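Long-range contacts in potential RNA-dependent RNA polymerase (PDB 5I62), which catalyses RNA-templated RNA synthesis from ribonucleoside triphosphates, probably serving both transcription and genome replication of a double-stranded RNA picobirnavirus: residues A[241-246]-A[351-356]; A[246-251]-A[394-399]; A[255-260]-A[360-365]; A[400-405]-A[414-419]. All blocks are in the same frame, centred on the assembly; numbering follows the deposited sequence.

Interaction 1: residues A[241-246]-A[351-356]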
loop_
_atom_site.group_PDB
_atom_site.type_symbol
_atom_site.label_atom_id
_atom_site.label_comp_id
_atom_site.label_asym_id
_atom_site.label_seq_id
_atom_site.Cartn_x
_atom_site.Cartn_y
_atom_site.Cartn_z
ATOM N N ASP A 241 0.777 -7.328 -15.565
ATOM C CA ASP A 241 -0.072 -7.897 -16.606
ATOM C C ASP A 241 0.665 -8.971 -17.390
ATOM O O ASP A 241 0.077 -9.987 -17.773
ATOM C CB ASP A 241 -0.557 -6.800 -17.557
ATOM C CG ASP A 241 -1.443 -5.763 -16.861
ATOM O OD1 ASP A 241 -1.851 -6.015 -15.700
ATOM O OD2 ASP A 241 -1.744 -4.703 -17.475
ATOM N N ARG A 242 1.950 -8.758 -17.655
ATOM C CA ARG A 242 2.698 -9.776 -18.372
ATOM C C ARG A 242 2.769 -11.067 -17.580
ATOM O O ARG A 242 2.647 -12.149 -18.150
ATOM C CB ARG A 242 4.093 -9.301 -18.732
ATOM C CG ARG A 242 4.072 -8.357 -19.905
ATOM C CD ARG A 242 5.449 -8.186 -20.466
ATOM N NE ARG A 242 6.439 -8.502 -19.446
ATOM C CZ ARG A 242 7.108 -7.565 -18.776
ATOM N NH1 ARG A 242 6.877 -6.268 -19.014
ATOM N NH2 ARG A 242 7.993 -7.926 -17.844
ATOM N N ARG A 243 2.971 -10.977 -16.264
ATOM C CA ARG A 243 3.048 -12.201 -15.474
ATOM C C ARG A 243 1.678 -12.858 -15.313
ATOM O O ARG A 243 1.579 -14.092 -15.314
ATOM C CB ARG A 243 3.690 -11.939 -14.119
ATOM C CG ARG A 243 4.025 -13.237 -13.392
ATOM C CD ARG A 243 5.270 -13.140 -12.553
ATOM N NE ARG A 243 6.448 -12.721 -13.312
ATOM C CZ ARG A 243 7.611 -12.390 -12.748
ATOM N NH1 ARG A 243 7.740 -12.442 -11.424
ATOM N NH2 ARG A 243 8.640 -12.003 -13.496
ATOM N N ILE A 244 0.613 -12.061 -15.158
ATOM C CA ILE A 244 -0.743 -12.627 -15.174
ATOM C C ILE A 244 -0.945 -13.462 -16.435
ATOM O O ILE A 244 -1.468 -14.585 -16.390
ATOM C CB ILE A 244 -1.814 -11.520 -15.099
ATOM C CG1 ILE A 244 -1.749 -10.733 -13.782
ATOM C CG2 ILE A 244 -3.212 -12.124 -15.310
ATOM C CD1 ILE A 244 -2.067 -11.551 -12.569
ATOM N N THR A 245 -0.559 -12.900 -17.584
ATOM C CA THR A 245 -0.681 -13.596 -18.862
ATOM C C THR A 245 0.055 -14.938 -18.834
ATOM O O THR A 245 -0.493 -15.968 -19.237
ATOM C CB THR A 245 -0.146 -12.713 -19.998
ATOM O OG1 THR A 245 -0.734 -11.401 -19.944
ATOM C CG2 THR A 245 -0.450 -13.347 -21.359
ATOM N N LYS A 246 1.300 -14.935 -18.356
ATOM C CA LYS A 246 2.085 -16.169 -18.296
ATOM C C LYS A 246 1.455 -17.183 -17.353
ATOM O O LYS A 246 1.499 -18.392 -17.622
ATOM C CB LYS A 246 3.524 -15.857 -17.877
ATOM C CG LYS A 246 4.312 -15.091 -18.940
ATOM C CD LYS A 246 4.158 -15.824 -20.287
ATOM C CE LYS A 246 4.495 -14.941 -21.483
ATOM N NZ LYS A 246 5.949 -14.612 -21.582
ATOM N N ASN A 351 3.391 -22.549 -9.279
ATOM C CA ASN A 351 3.609 -21.950 -10.590
ATOM C C ASN A 351 4.320 -20.622 -10.364
ATOM O O ASN A 351 3.763 -19.745 -9.699
ATOM C CB ASN A 351 2.285 -21.747 -11.305
ATOM C CG ASN A 351 2.447 -21.238 -12.730
ATOM O OD1 ASN A 351 3.228 -20.313 -13.000
ATOM N ND2 ASN A 351 1.706 -21.849 -13.654
ATOM N N PRO A 352 5.543 -20.434 -10.870
ATOM C CA PRO A 352 6.321 -19.232 -10.516
ATOM C C PRO A 352 5.749 -17.945 -11.085
ATOM O O PRO A 352 6.173 -16.859 -10.662
ATOM C CB PRO A 352 7.712 -19.529 -11.094
ATOM C CG PRO A 352 7.424 -20.458 -12.271
ATOM C CD PRO A 352 6.273 -21.324 -11.797
ATOM N N ASN A 353 4.796 -18.029 -12.013
ATOM C CA ASN A 353 4.107 -16.835 -12.482
ATOM C C ASN A 353 3.004 -16.368 -11.535
ATOM O O ASN A 353 2.363 -15.347 -11.818
ATOM C CB ASN A 353 3.553 -17.080 -13.880
ATOM C CG ASN A 353 4.644 -17.465 -14.866
ATOM O OD1 ASN A 353 5.539 -16.664 -15.141
ATOM N ND2 ASN A 353 4.581 -18.681 -15.387
ATOM N N SER A 354 2.756 -17.101 -10.446
ATOM C CA SER A 354 1.981 -16.559 -9.338
ATOM C C SER A 354 2.653 -15.274 -8.844
ATOM O O SER A 354 3.854 -15.065 -9.023
ATOM C CB SER A 354 1.875 -17.576 -8.196
ATOM O OG SER A 354 1.330 -18.810 -8.667
ATOM N N GLN A 355 1.863 -14.402 -8.211
ATOM C CA GLN A 355 2.357 -13.094 -7.794
ATOM C C GLN A 355 1.830 -12.751 -6.407
ATOM O O GLN A 355 0.755 -13.207 -6.005
ATOM C CB GLN A 355 1.912 -11.977 -8.758
ATOM C CG GLN A 355 2.401 -12.099 -10.161
ATOM C CD GLN A 355 1.975 -10.907 -10.995
ATOM O OE1 GLN A 355 1.182 -11.034 -11.927
ATOM N NE2 GLN A 355 2.486 -9.736 -10.638
ATOM N N CYS A 356 2.581 -11.911 -5.694
ATOM C CA CYS A 356 2.077 -11.341 -4.455
ATOM C C CYS A 356 2.711 -9.977 -4.208
ATOM O O CYS A 356 3.811 -9.680 -4.677
ATOM C CB CYS A 356 2.320 -12.255 -3.244
ATOM S SG CYS A 356 4.012 -12.820 -3.038
HETATM O O HOH W 1 5.856 -13.275 -9.356
HETATM O O HOH W 2 6.481 -14.154 -16.048
#
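Two waters carry the polar part of the R243 contact with N353 and S354. R243 NE donates to one (3.1 Å from NE to oxygen), which in turn donates to N353 OD1; NH1 donates to the second, in plane at the guanidinium edge, which donates a hydrogen bond to S354 O at 2.7 Å. Weak bonds from NH1 and NH2 reach L230 O and G229 O. The aliphatic chain packs directly: with CG opposite the backbone N (chi1 -169°), R243 CG lies 3.1 Å from N353 O and 3.8 Å from Q355 CG. The receiving loop is a type I beta turn, N351 to S354, that leads into strand 355-357, the first arm of the hairpin carrying the GDD sequence of polymerase motif C. An Asx turn stiffens it, N353 N donating to N351 OD1 at 2.9 Å in the carbonyl plane, while S354 N and OG both donate to N351 O. One helical turn on, K246 CB lies 3.5 Å from N353 OD1, and R336 binds the P352 and S354 carbonyls.

Interaction 2: residues A[246-251]-A[394-399]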
loop_
_atom_site.group_PDB
_atom_site.type_symbol
_atom_site.label_atom_id
_atom_site.label_comp_id
_atom_site.label_asym_id
_atom_site.label_seq_id
_atom_site.Cartn_x
_atom_site.Cartn_y
_atom_site.Cartn_z
ATOM N N LYS A 246 1.300 -14.935 -18.356
ATOM C CA LYS A 246 2.085 -16.169 -18.296
ATOM C C LYS A 246 1.455 -17.183 -17.353
ATOM O O LYS A 246 1.499 -18.392 -17.622
ATOM C CB LYS A 246 3.524 -15.857 -17.877
ATOM C CG LYS A 246 4.312 -15.091 -18.940
ATOM C CD LYS A 246 4.158 -15.824 -20.287
ATOM C CE LYS A 246 4.495 -14.941 -21.483
ATOM N NZ LYS A 246 5.949 -14.612 -21.582
ATOM N N MET A 247 0.843 -16.707 -16.264
ATOM C CA MET A 247 0.166 -17.600 -15.329
ATOM C C MET A 247 -0.986 -18.328 -16.015
ATOM O O MET A 247 -1.161 -19.547 -15.848
ATOM C CB MET A 247 -0.318 -16.796 -14.116
ATOM C CG MET A 247 -0.995 -17.646 -13.033
ATOM S SD MET A 247 -1.835 -16.601 -11.808
ATOM C CE MET A 247 -3.154 -15.951 -12.841
ATOM N N PHE A 248 -1.764 -17.604 -16.822
ATOM C CA PHE A 248 -2.829 -18.255 -17.572
ATOM C C PHE A 248 -2.274 -19.190 -18.645
ATOM O O PHE A 248 -2.840 -20.265 -18.889
ATOM C CB PHE A 248 -3.756 -17.213 -18.185
ATOM C CG PHE A 248 -4.781 -16.693 -17.225
ATOM C CD1 PHE A 248 -5.750 -17.542 -16.711
ATOM C CD2 PHE A 248 -4.767 -15.377 -16.814
ATOM C CE1 PHE A 248 -6.700 -17.078 -15.810
ATOM C CE2 PHE A 248 -5.722 -14.902 -15.918
ATOM C CZ PHE A 248 -6.676 -15.756 -15.407
ATOM N N ASP A 249 -1.173 -18.794 -19.293
ATOM C CA ASP A 249 -0.557 -19.623 -20.333
ATOM C C ASP A 249 -0.002 -20.934 -19.785
ATOM O O ASP A 249 0.058 -21.937 -20.516
ATOM C CB ASP A 249 0.580 -18.860 -21.021
ATOM C CG ASP A 249 0.094 -17.687 -21.855
ATOM O OD1 ASP A 249 -1.111 -17.646 -22.202
ATOM O OD2 ASP A 249 0.936 -16.813 -22.175
ATOM N N THR A 250 0.446 -20.944 -18.528
ATOM C CA THR A 250 1.164 -22.081 -17.967
ATOM C C THR A 250 0.404 -22.775 -16.842
ATOM O O THR A 250 0.970 -23.633 -16.169
ATOM C CB THR A 250 2.548 -21.653 -17.476
ATOM O OG1 THR A 250 2.414 -20.700 -16.400
ATOM C CG2 THR A 250 3.349 -21.028 -18.602
ATOM N N LYS A 251 -0.859 -22.447 -16.618
ATOM C CA LYS A 251 -1.544 -23.118 -15.534
ATOM C C LYS A 251 -2.126 -24.443 -16.009
ATOM O O LYS A 251 -2.388 -24.636 -17.199
ATOM C CB LYS A 251 -2.645 -22.260 -14.938
ATOM C CG LYS A 251 -3.911 -22.205 -15.721
ATOM C CD LYS A 251 -5.016 -21.658 -14.823
ATOM C CE LYS A 251 -6.359 -21.819 -15.479
ATOM N NZ LYS A 251 -6.764 -23.249 -15.560
ATOM N N GLN A 394 -10.796 -18.822 -15.537
ATOM C CA GLN A 394 -10.619 -17.931 -16.681
ATOM C C GLN A 394 -10.320 -16.483 -16.326
ATOM O O GLN A 394 -9.929 -15.721 -17.219
ATOM C CB GLN A 394 -11.856 -17.935 -17.595
ATOM C CG GLN A 394 -12.377 -19.312 -18.030
ATOM C CD GLN A 394 -13.277 -19.950 -16.981
ATOM O OE1 GLN A 394 -13.663 -19.309 -15.982
ATOM N NE2 GLN A 394 -13.624 -21.225 -17.200
ATOM N N ASP A 395 -10.506 -16.065 -15.078
ATOM C CA ASP A 395 -10.223 -14.674 -14.756
ATOM C C ASP A 395 -9.673 -14.571 -13.339
ATOM O O ASP A 395 -9.630 -15.549 -12.593
ATOM C CB ASP A 395 -11.469 -13.802 -14.990
ATOM C CG ASP A 395 -12.633 -14.157 -14.072
ATOM O OD1 ASP A 395 -12.436 -14.350 -12.856
ATOM O OD2 ASP A 395 -13.769 -14.245 -14.588
ATOM N N CYS A 396 -9.247 -13.361 -12.976
ATOM C CA CYS A 396 -8.726 -13.133 -11.637
ATOM C C CYS A 396 -8.794 -11.646 -11.332
ATOM O O CYS A 396 -8.976 -10.816 -12.223
ATOM C CB CYS A 396 -7.287 -13.657 -11.491
ATOM S SG CYS A 396 -6.096 -12.820 -12.572
ATOM N N THR A 397 -8.669 -11.326 -10.056
ATOM C CA THR A 397 -8.527 -9.945 -9.627
ATOM C C THR A 397 -7.260 -9.857 -8.804
ATOM O O THR A 397 -6.983 -10.743 -7.992
ATOM C CB THR A 397 -9.739 -9.464 -8.818
ATOM O OG1 THR A 397 -9.922 -10.334 -7.694
ATOM C CG2 THR A 397 -11.001 -9.494 -9.670
ATOM N N TYR A 398 -6.483 -8.810 -9.037
ATOM C CA TYR A 398 -5.210 -8.616 -8.364
ATOM C C TYR A 398 -4.952 -7.123 -8.364
ATOM O O TYR A 398 -5.061 -6.493 -9.416
ATOM C CB TYR A 398 -4.081 -9.372 -9.084
ATOM C CG TYR A 398 -2.719 -9.240 -8.451
ATOM C CD1 TYR A 398 -2.522 -9.531 -7.104
ATOM C CD2 TYR A 398 -1.621 -8.819 -9.197
ATOM C CE1 TYR A 398 -1.269 -9.416 -6.525
ATOM C CE2 TYR A 398 -0.359 -8.703 -8.621
ATOM C CZ TYR A 398 -0.194 -9.000 -7.280
ATOM O OH TYR A 398 1.057 -8.893 -6.700
ATOM N N LEU A 399 -4.670 -6.567 -7.182
ATOM C CA LEU A 399 -4.428 -5.127 -6.997
ATOM C C LEU A 399 -5.609 -4.301 -7.497
ATOM O O LEU A 399 -5.434 -3.238 -8.090
ATOM C CB LEU A 399 -3.131 -4.686 -7.681
ATOM C CG LEU A 399 -1.876 -5.462 -7.262
ATOM C CD1 LEU A 399 -0.638 -4.910 -7.979
ATOM C CD2 LEU A 399 -1.686 -5.445 -5.741
#
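F248 makes most of the van der Waals contact, its ring tip reaching the backbone at the start of strand 395-398. F248 CE1 lies 3.7 Å from Q394 C, and F248 CZ lies 3.8 Å from D395 CA, with D395 C at the ring edge and in its plane. Sulfur comes next: C396 SG sits 5.1 Å from the F248 ring centroid, 69° off the normal, which is an oblique sulfur-aromatic contact; C396 SG also meets M247 CE at 4.3 Å. That methyl covers one face of the F248 ring near its rim. The elements joined are the end of helix 237-250 and the first strand of an antiparallel hairpin that follows the palm sheet, consistent with the position of motif E of viral polymerases; the axes of 246-250 and 395-398 approach to 10.8 Å. Polar bonds remain inside the helix or lead outward. T250 OG1 and T250 N reach K246 O from opposite faces of its carbonyl plane, and D395 is held by Y390 and T64.

Interaction 3: residues A[255-260]-A[360-365]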
loop_
_atom_site.group_PDB
_atom_site.type_symbol
_atom_site.label_atom_id
_atom_site.label_comp_id
_atom_site.label_asym_id
_atom_site.label_seq_id
_atom_site.Cartn_x
_atom_site.Cartn_y
_atom_site.Cartn_z
ATOM N N ASP A 255 -7.011 -26.571 -13.440
ATOM C CA ASP A 255 -6.833 -25.869 -12.177
ATOM C C ASP A 255 -7.489 -24.500 -12.198
ATOM O O ASP A 255 -7.669 -23.887 -13.250
ATOM C CB ASP A 255 -5.358 -25.705 -11.832
ATOM C CG ASP A 255 -4.704 -27.006 -11.446
ATOM O OD1 ASP A 255 -5.275 -27.727 -10.586
ATOM O OD2 ASP A 255 -3.625 -27.305 -12.000
ATOM N N VAL A 256 -7.833 -24.019 -11.001
ATOM C CA VAL A 256 -8.321 -22.666 -10.837
ATOM C C VAL A 256 -7.133 -21.761 -10.541
ATOM O O VAL A 256 -6.045 -22.211 -10.170
ATOM C CB VAL A 256 -9.375 -22.550 -9.715
ATOM C CG1 VAL A 256 -10.624 -23.366 -10.057
ATOM C CG2 VAL A 256 -8.778 -22.993 -8.389
ATOM N N VAL A 257 -7.353 -20.468 -10.710
ATOM C CA VAL A 257 -6.497 -19.440 -10.129
ATOM C C VAL A 257 -7.165 -18.982 -8.846
ATOM O O VAL A 257 -8.388 -18.819 -8.812
ATOM C CB VAL A 257 -6.306 -18.274 -11.112
ATOM C CG1 VAL A 257 -5.512 -17.145 -10.475
ATOM C CG2 VAL A 257 -5.632 -18.779 -12.367
ATOM N N VAL A 258 -6.385 -18.809 -7.784
ATOM C CA VAL A 258 -6.905 -18.353 -6.502
ATOM C C VAL A 258 -6.397 -16.943 -6.237
ATOM O O VAL A 258 -5.185 -16.696 -6.261
ATOM C CB VAL A 258 -6.508 -19.294 -5.353
ATOM C CG1 VAL A 258 -7.002 -18.726 -4.017
ATOM C CG2 VAL A 258 -7.052 -20.692 -5.586
ATOM N N CYS A 259 -7.314 -16.024 -5.975
ATOM C CA CYS A 259 -6.982 -14.661 -5.570
ATOM C C CYS A 259 -7.245 -14.565 -4.074
ATOM O O CYS A 259 -8.399 -14.658 -3.636
ATOM C CB CYS A 259 -7.812 -13.639 -6.333
ATOM S SG CYS A 259 -7.794 -13.881 -8.115
ATOM N N THR A 260 -6.186 -14.386 -3.297
ATOM C CA THR A 260 -6.291 -14.495 -1.858
ATOM C C THR A 260 -6.631 -13.144 -1.252
ATOM O O THR A 260 -6.489 -12.094 -1.878
ATOM C CB THR A 260 -4.991 -15.039 -1.261
ATOM O OG1 THR A 260 -3.888 -14.309 -1.795
ATOM C CG2 THR A 260 -4.824 -16.521 -1.615
ATOM N N ASP A 360 -1.686 -8.878 -0.851
ATOM C CA ASP A 360 -2.425 -9.227 -2.057
ATOM C C ASP A 360 -1.707 -10.343 -2.804
ATOM O O ASP A 360 -0.497 -10.268 -2.989
ATOM C CB ASP A 360 -2.576 -8.020 -2.981
ATOM C CG ASP A 360 -3.954 -7.918 -3.564
ATOM O OD1 ASP A 360 -4.334 -8.767 -4.405
ATOM O OD2 ASP A 360 -4.668 -6.984 -3.142
ATOM N N GLY A 361 -2.451 -11.345 -3.252
ATOM C CA GLY A 361 -1.834 -12.472 -3.936
ATOM C C GLY A 361 -2.732 -13.083 -4.989
ATOM O O GLY A 361 -3.965 -13.018 -4.907
ATOM N N VAL A 362 -2.100 -13.707 -5.979
ATOM C CA VAL A 362 -2.811 -14.488 -6.976
ATOM C C VAL A 362 -1.897 -15.644 -7.355
ATOM O O VAL A 362 -0.699 -15.442 -7.569
ATOM C CB VAL A 362 -3.228 -13.623 -8.188
ATOM C CG1 VAL A 362 -2.019 -12.983 -8.872
ATOM C CG2 VAL A 362 -4.016 -14.429 -9.177
ATOM N N LEU A 363 -2.427 -16.863 -7.350
ATOM C CA LEU A 363 -1.534 -18.010 -7.471
ATOM C C LEU A 363 -2.254 -19.216 -8.057
ATOM O O LEU A 363 -3.480 -19.314 -8.036
ATOM C CB LEU A 363 -0.907 -18.381 -6.114
ATOM C CG LEU A 363 -1.774 -19.162 -5.113
ATOM C CD1 LEU A 363 -0.894 -19.849 -4.070
ATOM C CD2 LEU A 363 -2.759 -18.230 -4.405
ATOM N N THR A 364 -1.456 -20.154 -8.551
ATOM C CA THR A 364 -2.000 -21.435 -8.974
ATOM C C THR A 364 -0.929 -22.503 -8.799
ATOM O O THR A 364 0.268 -22.211 -8.809
ATOM C CB THR A 364 -2.516 -21.380 -10.427
ATOM O OG1 THR A 364 -3.264 -22.567 -10.731
ATOM C CG2 THR A 364 -1.360 -21.247 -11.402
ATOM N N TYR A 365 -1.383 -23.732 -8.569
ATOM C CA TYR A 365 -0.542 -24.918 -8.600
ATOM C C TYR A 365 -1.452 -26.125 -8.789
ATOM O O TYR A 365 -2.665 -26.016 -8.611
ATOM C CB TYR A 365 0.316 -25.043 -7.324
ATOM C CG TYR A 365 -0.469 -25.149 -6.028
ATOM C CD1 TYR A 365 -1.052 -26.355 -5.624
ATOM C CD2 TYR A 365 -0.589 -24.050 -5.179
ATOM C CE1 TYR A 365 -1.756 -26.445 -4.429
ATOM C CE2 TYR A 365 -1.283 -24.127 -3.985
ATOM C CZ TYR A 365 -1.869 -25.325 -3.615
ATOM O OH TYR A 365 -2.564 -25.399 -2.426
HETATM O O HOH W 3 -1.947 -24.707 -11.916
#
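V258 and L363 form the tightly packed middle of this strand pair: V258 N donates to L363 O at 3.0 Å, almost straight at 178°, and L363 N returns a bond to V258 O. Alongside L363 CD2 are V258 CB and T260 CG2. On the other face, C259 SG touches V362 CG2. V257 CG1 presses against V362 CG2 at 3.4 Å, tighter than usual; M247 of helix 237-250 packs over both valines. Towards D255 the pairing loosens. A side chain replaces the backbone donor: T364 OG1, beside its own carbonyl carbon (chi1 -169°), donates to V256 O at 2.9 Å, 29° off the carbonyl plane. A water spans the wider gap, donating to T364 OG1 and to D255 OD2, while D255 OD1 takes the N-H of G367. At the far end a looser bond joins T260 N to G361 O, donor above the carbonyl plane. Antiparallel pairing of a motif A strand with the second arm of the motif C hairpin, which starts at the last GDD aspartate, marks the polymerase palm.

Interaction 4: residues A[400-405]-A[414-419]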
loop_
_atom_site.group_PDB
_atom_site.type_symbol
_atom_site.label_atom_id
_atom_site.label_comp_id
_atom_site.label_asym_id
_atom_site.label_seq_id
_atom_site.Cartn_x
_atom_site.Cartn_y
_atom_site.Cartn_z
ATOM N N ARG A 400 -6.820 -4.814 -7.261
ATOM C CA ARG A 400 -8.074 -4.182 -7.673
ATOM C C ARG A 400 -8.170 -3.977 -9.187
ATOM O O ARG A 400 -8.865 -3.069 -9.658
ATOM C CB ARG A 400 -8.303 -2.862 -6.934
ATOM C CG ARG A 400 -8.590 -3.062 -5.442
ATOM C CD ARG A 400 -8.924 -1.735 -4.766
ATOM N NE ARG A 400 -8.468 -1.667 -3.375
ATOM C CZ ARG A 400 -9.046 -2.310 -2.363
ATOM N NH1 ARG A 400 -10.108 -3.085 -2.576
ATOM N NH2 ARG A 400 -8.558 -2.181 -1.134
ATOM N N ARG A 401 -7.512 -4.844 -9.963
ATOM C CA ARG A 401 -7.693 -4.897 -11.408
ATOM C C ARG A 401 -8.191 -6.281 -11.812
ATOM O O ARG A 401 -7.726 -7.297 -11.285
ATOM C CB ARG A 401 -6.399 -4.624 -12.173
ATOM C CG ARG A 401 -6.092 -3.172 -12.423
ATOM C CD ARG A 401 -5.321 -2.641 -11.280
ATOM N NE ARG A 401 -4.814 -1.286 -11.505
ATOM C CZ ARG A 401 -4.410 -0.510 -10.509
ATOM N NH1 ARG A 401 -4.498 -0.970 -9.265
ATOM N NH2 ARG A 401 -3.939 0.714 -10.744
ATOM N N TRP A 402 -9.102 -6.305 -12.778
ATOM C CA TRP A 402 -9.664 -7.534 -13.329
ATOM C C TRP A 402 -8.868 -7.943 -14.558
ATOM O O TRP A 402 -8.484 -7.101 -15.369
ATOM C CB TRP A 402 -11.124 -7.292 -13.687
ATOM C CG TRP A 402 -11.873 -8.339 -14.448
ATOM C CD1 TRP A 402 -12.658 -9.317 -13.926
ATOM C CD2 TRP A 402 -11.991 -8.449 -15.876
ATOM N NE1 TRP A 402 -13.241 -10.044 -14.932
ATOM C CE2 TRP A 402 -12.843 -9.535 -16.139
ATOM C CE3 TRP A 402 -11.446 -7.738 -16.951
ATOM C CZ2 TRP A 402 -13.167 -9.936 -17.433
ATOM C CZ3 TRP A 402 -11.764 -8.137 -18.239
ATOM C CH2 TRP A 402 -12.631 -9.221 -18.465
ATOM N N HIS A 403 -8.590 -9.235 -14.670
ATOM C CA HIS A 403 -7.938 -9.795 -15.846
ATOM C C HIS A 403 -8.728 -11.014 -16.302
ATOM O O HIS A 403 -9.325 -11.719 -15.492
ATOM C CB HIS A 403 -6.493 -10.224 -15.577
ATOM C CG HIS A 403 -5.645 -9.202 -14.883
ATOM N ND1 HIS A 403 -4.634 -8.523 -15.526
ATOM C CD2 HIS A 403 -5.609 -8.792 -13.594
ATOM C CE1 HIS A 403 -4.026 -7.721 -14.670
ATOM N NE2 HIS A 403 -4.607 -7.855 -13.493
ATOM N N HIS A 404 -8.701 -11.270 -17.604
ATOM C CA HIS A 404 -9.419 -12.398 -18.161
ATOM C C HIS A 404 -8.592 -13.016 -19.274
ATOM O O HIS A 404 -8.029 -12.295 -20.105
ATOM C CB HIS A 404 -10.786 -11.964 -18.688
ATOM C CG HIS A 404 -11.717 -13.099 -18.954
ATOM N ND1 HIS A 404 -11.519 -13.991 -19.982
ATOM C CD2 HIS A 404 -12.860 -13.483 -18.336
ATOM C CE1 HIS A 404 -12.493 -14.884 -19.981
ATOM N NE2 HIS A 404 -13.321 -14.596 -18.994
ATOM N N THR A 405 -8.527 -14.349 -19.289
ATOM C CA THR A 405 -7.682 -15.024 -20.270
ATOM C C THR A 405 -8.096 -14.684 -21.703
ATOM O O THR A 405 -7.253 -14.677 -22.607
ATOM C CB THR A 405 -7.686 -16.542 -20.028
ATOM O OG1 THR A 405 -6.662 -17.147 -20.822
ATOM C CG2 THR A 405 -9.054 -17.181 -20.360
ATOM N N VAL A 414 -4.327 -7.571 -19.952
ATOM C CA VAL A 414 -4.185 -6.270 -19.302
ATOM C C VAL A 414 -5.175 -6.118 -18.143
ATOM O O VAL A 414 -6.274 -6.676 -18.155
ATOM C CB VAL A 414 -4.364 -5.128 -20.319
ATOM C CG1 VAL A 414 -3.237 -5.136 -21.338
ATOM C CG2 VAL A 414 -5.709 -5.253 -21.025
ATOM N N GLY A 415 -4.781 -5.329 -17.142
ATOM C CA GLY A 415 -5.602 -5.163 -15.956
ATOM C C GLY A 415 -6.644 -4.067 -16.133
ATOM O O GLY A 415 -6.321 -2.948 -16.531
ATOM N N VAL A 416 -7.894 -4.390 -15.838
ATOM C CA VAL A 416 -8.998 -3.461 -15.994
ATOM C C VAL A 416 -9.355 -2.913 -14.617
ATOM O O VAL A 416 -9.738 -3.664 -13.717
ATOM C CB VAL A 416 -10.212 -4.130 -16.661
ATOM C CG1 VAL A 416 -11.371 -3.120 -16.762
ATOM C CG2 VAL A 416 -9.833 -4.681 -18.046
ATOM N N TYR A 417 -9.235 -1.605 -14.463
ATOM C CA TYR A 417 -9.639 -0.938 -13.240
ATOM C C TYR A 417 -11.133 -0.634 -13.302
ATOM O O TYR A 417 -11.690 -0.394 -14.374
ATOM C CB TYR A 417 -8.818 0.332 -13.064
ATOM C CG TYR A 417 -8.857 0.964 -11.694
ATOM C CD1 TYR A 417 -7.945 0.596 -10.713
ATOM C CD2 TYR A 417 -9.769 1.963 -11.405
ATOM C CE1 TYR A 417 -7.960 1.199 -9.453
ATOM C CE2 TYR A 417 -9.797 2.574 -10.165
ATOM C CZ TYR A 417 -8.890 2.191 -9.193
ATOM O OH TYR A 417 -8.933 2.800 -7.970
ATOM N N SER A 418 -11.788 -0.673 -12.147
ATOM C CA SER A 418 -13.221 -0.414 -12.096
ATOM C C SER A 418 -13.518 1.050 -12.406
ATOM O O SER A 418 -13.025 1.942 -11.711
ATOM C CB SER A 418 -13.768 -0.766 -10.718
ATOM O OG SER A 418 -15.084 -0.272 -10.569
ATOM N N THR A 419 -14.347 1.300 -13.423
ATOM C CA THR A 419 -14.812 2.668 -13.646
ATOM C C THR A 419 -15.674 3.150 -12.487
ATOM O O THR A 419 -15.696 4.350 -12.179
ATOM C CB THR A 419 -15.594 2.780 -14.955
ATOM O OG1 THR A 419 -16.708 1.865 -14.946
ATOM C CG2 THR A 419 -14.688 2.483 -16.144
HETATM O O HOH W 4 -10.630 -0.981 -9.444
HETATM O O HOH W 5 -7.097 -9.328 -19.078
#
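W402 and V416 are an antiparallel hydrogen-bonded pair where the short, weakly bonded edge strand 416-417 completes a three-stranded antiparallel sheet, just ahead of helix 419-427. W402 N donates to V416 O at 2.9 Å, and V416 N donates back to W402 O in the carbonyl plane. Their side chains lie side by side, V416 CG2 meeting the indole at its edge, 3.6 Å from W402 CE3; the indole NE1 is bound by T64. G415 CA sits over the face of the H403 imidazole, a CH-pi contact 3.7 Å from CA to the ring centroid, while H403 ND1 is held by C413 O. R401, bent at chi2 (89°), places one face of its guanidinium against Y417 CD1, 3.7 Å from R401 CZ, with the planes 69° apart and NH1 bonded to L399 O. A water over one face of the Y417 ring links R400 O to S418 N. Strand 416-417 thereby extends the hairpin 395-398/401-404, consistent with motif E at the palm-thumb boundary, by a second hairpin.

The four contacts illustrate how a polymerase palm is knitted from distant parts of the sequence. Helix 237-250 serves interactions 1 and 2, whose centres are about 7 Å apart and which share K246. Interactions 1 and 3 meet in the antiparallel sheet of strands 355-357, 360-363, 257-261 and 390-392; interactions 2 and 4 meet in the sheet 395-398, 401-404, 416-417. Along the chain interaction 3 is nested within the loop closed by interaction 2, interaction 1 crosses both, and interaction 4 follows them all. Interactions 3 and 4, about 15 Å between centres, do not touch. Helix 237-250 lies against both sheets and so ties the hairpin bearing the GDD sequence to the following motif E-like sheet.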